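Local coordinates for protein esterase (PDB 4WY8) that hydrolyses carboxylic esters, as a fungal carboxylesterase of the alpha/beta hydrolase fold, at residues A[169-174]-A[237-242]. Sequence-based numbering, arbitrary orientation.
Sequences LSAVVC and ACPLKA
Val172 and Pro239 meet through one methyl group and one ring. In Val172, CB points at the loop, and its two branches part there. CG1 lies anti to the carbonyl carbon (chi1 -63°) and is carried out over the proline, where it is nearly equidistant from three ring carbons: 3.9 Å to CD and to CG of Pro239, 4.0 Å to CB of the same ring. CG2 is turned between the backbone N and the carbonyl carbon and does not join in. One rounded methyl against a compact ring makes a purely apolar fit without any hydrogen bond. Ala171, one residue earlier, adds its CB at 4.3 Å from Pro239 CG. The alpha carbons of Val172 and Pro239 are 6.5 Å apart, and the small methyl of Ala171 suits a place where helix and loop lie this close. Helix 165-179 is the one that follows strand 159-163 in the alpha/beta hydrolase fold, and the turn before it carries Ser164, probably the nucleophile of the elbow. Proline also suits the loop: its phi, held by the ring near the value seen here (-66°), fits the first residue of the 3-10 segment 239-241, a turn closed by the hydrogen bond from Lys241 N to Cys238 O. Tyr270 of helix 264-276 touches both Ala171 and Pro239, while Leu132 of helix 130-143 packs on Val172. Beside this apolar patch, Asn168 ND2 donates a hydrogen bond to the carbonyl oxygen of Ala237.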
ATOM      1  N   LEU A 169     -16.077   9.587   9.829  1.00 13.19           N
ATOM      2  CA  LEU A 169     -17.414   9.612   9.235  1.00 15.98           C
ATOM      3  C   LEU A 169     -17.674   8.397   8.315  1.00 15.02           C
ATOM      4  O   LEU A 169     -18.748   7.817   8.359  1.00 16.49           O
ATOM      5  CB  LEU A 169     -17.646  10.914   8.460  1.00 14.61           C
ATOM      6  CG  LEU A 169     -17.821  12.144   9.368  1.00 16.91           C
ATOM      7  CD1 LEU A 169     -17.907  13.461   8.574  1.00 11.65           C
ATOM      8  CD2 LEU A 169     -19.019  11.973  10.297  1.00 14.76           C
ATOM      9  N   SER A 170     -16.712   8.022   7.479  1.00 12.78           N
ATOM     10  CA  SER A 170     -16.882   6.860   6.603  1.00 15.98           C
ATOM     11  C   SER A 170     -17.146   5.597   7.436  1.00 13.38           C
ATOM     12  O   SER A 170     -18.103   4.832   7.169  1.00 16.93           O
ATOM     13  CB  SER A 170     -15.647   6.674   5.698  1.00 12.69           C
ATOM     14  OG  SER A 170     -15.465   7.807   4.859  1.00 18.13           O
ATOM     15  N   ALA A 171     -16.294   5.370   8.436  1.00 10.49           N
ATOM     16  CA  ALA A 171     -16.424   4.178   9.284  1.00 14.59           C
ATOM     17  C   ALA A 171     -17.813   4.081   9.956  1.00 16.79           C
ATOM     18  O   ALA A 171     -18.507   3.016   9.930  1.00 17.40           O
ATOM     19  CB  ALA A 171     -15.324   4.169  10.336  1.00  9.81           C
ATOM     20  N   VAL A 172     -18.218   5.184  10.573  1.00 12.41           N
ATOM     21  CA  VAL A 172     -19.462   5.151  11.345  1.00 14.93           C
ATOM     22  C   VAL A 172     -20.712   5.204  10.449  1.00 16.84           C
ATOM     23  O   VAL A 172     -21.756   4.684  10.819  1.00 12.73           O
ATOM     24  CB  VAL A 172     -19.494   6.276  12.400  1.00 12.64           C
ATOM     25  CG1 VAL A 172     -18.376   6.062  13.391  1.00 13.48           C
ATOM     26  CG2 VAL A 172     -19.382   7.676  11.748  1.00 13.22           C
ATOM     27  N   VAL A 173     -20.614   5.827   9.274  1.00 14.94           N
ATOM     28  CA  VAL A 173     -21.699   5.727   8.308  1.00 15.40           C
ATOM     29  C   VAL A 173     -21.856   4.254   7.896  1.00 18.41           C
ATOM     30  O   VAL A 173     -22.978   3.770   7.743  1.00 17.20           O
ATOM     31  CB  VAL A 173     -21.468   6.607   7.067  1.00 19.05           C
ATOM     32  CG1 VAL A 173     -22.229   6.057   5.863  1.00 18.82           C
ATOM     33  CG2 VAL A 173     -21.884   8.032   7.350  1.00 16.16           C
ATOM     34  N   CYS A 174     -20.744   3.530   7.746  1.00 14.97           N
ATOM     35  CA  CYS A 174     -20.870   2.090   7.465  1.00 15.86           C
ATOM     36  C   CYS A 174     -21.578   1.324   8.598  1.00 21.33           C
ATOM     37  O   CYS A 174     -22.558   0.584   8.333  1.00 23.41           O
ATOM     38  CB  CYS A 174     -19.500   1.462   7.197  1.00 12.86           C
ATOM     39  SG  CYS A 174     -18.854   1.916   5.570  1.00 19.50           S
ATOM     40  N   ALA A 237     -19.347   7.824  17.473  1.00 18.28           N
ATOM     41  CA  ALA A 237     -18.347   8.862  17.664  1.00 17.74           C
ATOM     42  C   ALA A 237     -16.950   8.231  17.569  1.00 17.41           C
ATOM     43  O   ALA A 237     -16.095   8.650  16.777  1.00 16.56           O
ATOM     44  CB  ALA A 237     -18.537   9.526  19.029  1.00 17.21           C
ATOM     45  N   CYS A 238     -16.756   7.185  18.365  1.00 13.39           N
ATOM     46  CA  CYS A 238     -15.476   6.490  18.468  1.00 18.92           C
ATOM     47  C   CYS A 238     -15.705   5.022  18.141  1.00 18.14           C
ATOM     48  O   CYS A 238     -15.994   4.219  19.024  1.00 16.66           O
ATOM     49  CB  CYS A 238     -14.886   6.635  19.868  1.00 16.20           C
ATOM     50  SG  CYS A 238     -14.684   8.374  20.412  1.00 20.11           S
ATOM     51  N   PRO A 239     -15.600   4.672  16.853  1.00 18.69           N
ATOM     52  CA  PRO A 239     -15.900   3.298  16.433  1.00 16.11           C
ATOM     53  C   PRO A 239     -14.926   2.262  16.984  1.00 15.14           C
ATOM     54  O   PRO A 239     -15.236   1.075  16.921  1.00 16.18           O
ATOM     55  CB  PRO A 239     -15.806   3.369  14.902  1.00 16.08           C
ATOM     56  CG  PRO A 239     -14.975   4.621  14.612  1.00 14.30           C
ATOM     57  CD  PRO A 239     -15.325   5.573  15.718  1.00 14.92           C
ATOM     58  N   LEU A 240     -13.788   2.679  17.531  1.00 15.16           N
ATOM     59  CA  LEU A 240     -12.859   1.721  18.147  1.00 14.89           C
ATOM     60  C   LEU A 240     -13.421   1.096  19.421  1.00 17.56           C
ATOM     61  O   LEU A 240     -13.001   0.003  19.831  1.00 19.11           O
ATOM     62  CB  LEU A 240     -11.533   2.397  18.463  1.00 16.00           C
ATOM     63  CG  LEU A 240     -10.396   1.526  19.010  1.00 19.25           C
ATOM     64  CD1 LEU A 240     -10.068   0.334  18.085  1.00 15.67           C
ATOM     65  CD2 LEU A 240      -9.174   2.390  19.276  1.00 14.69           C
ATOM     66  N   LYS A 241     -14.372   1.782  20.044  1.00 18.12           N
ATOM     67  CA  LYS A 241     -14.996   1.279  21.270  1.00 20.14           C
ATOM     68  C   LYS A 241     -16.058   0.216  20.943  1.00 20.86           C
ATOM     69  O   LYS A 241     -16.617  -0.407  21.844  1.00 23.12           O
ATOM     70  CB  LYS A 241     -15.651   2.427  22.058  1.00 16.54           C
ATOM     71  CG  LYS A 241     -14.738   3.614  22.416  1.00 16.74           C
ATOM     72  CD  LYS A 241     -15.509   4.611  23.322  1.00 22.77           C
ATOM     73  CE  LYS A 241     -14.760   5.935  23.518  1.00 19.27           C
ATOM     74  NZ  LYS A 241     -13.373   5.732  24.028  1.00 19.42           N
ATOM     75  N   ALA A 242     -16.353   0.022  19.657  1.00 17.23           N
ATOM     76  CA  ALA A 242     -17.356  -0.970  19.267  1.00 20.36           C
ATOM     77  C   ALA A 242     -16.894  -2.382  19.607  1.00 19.22           C
ATOM     78  O   ALA A 242     -15.697  -2.673  19.626  1.00 19.92           O
ATOM     79  CB  ALA A 242     -17.665  -0.867  17.774  1.00 17.56           C
TER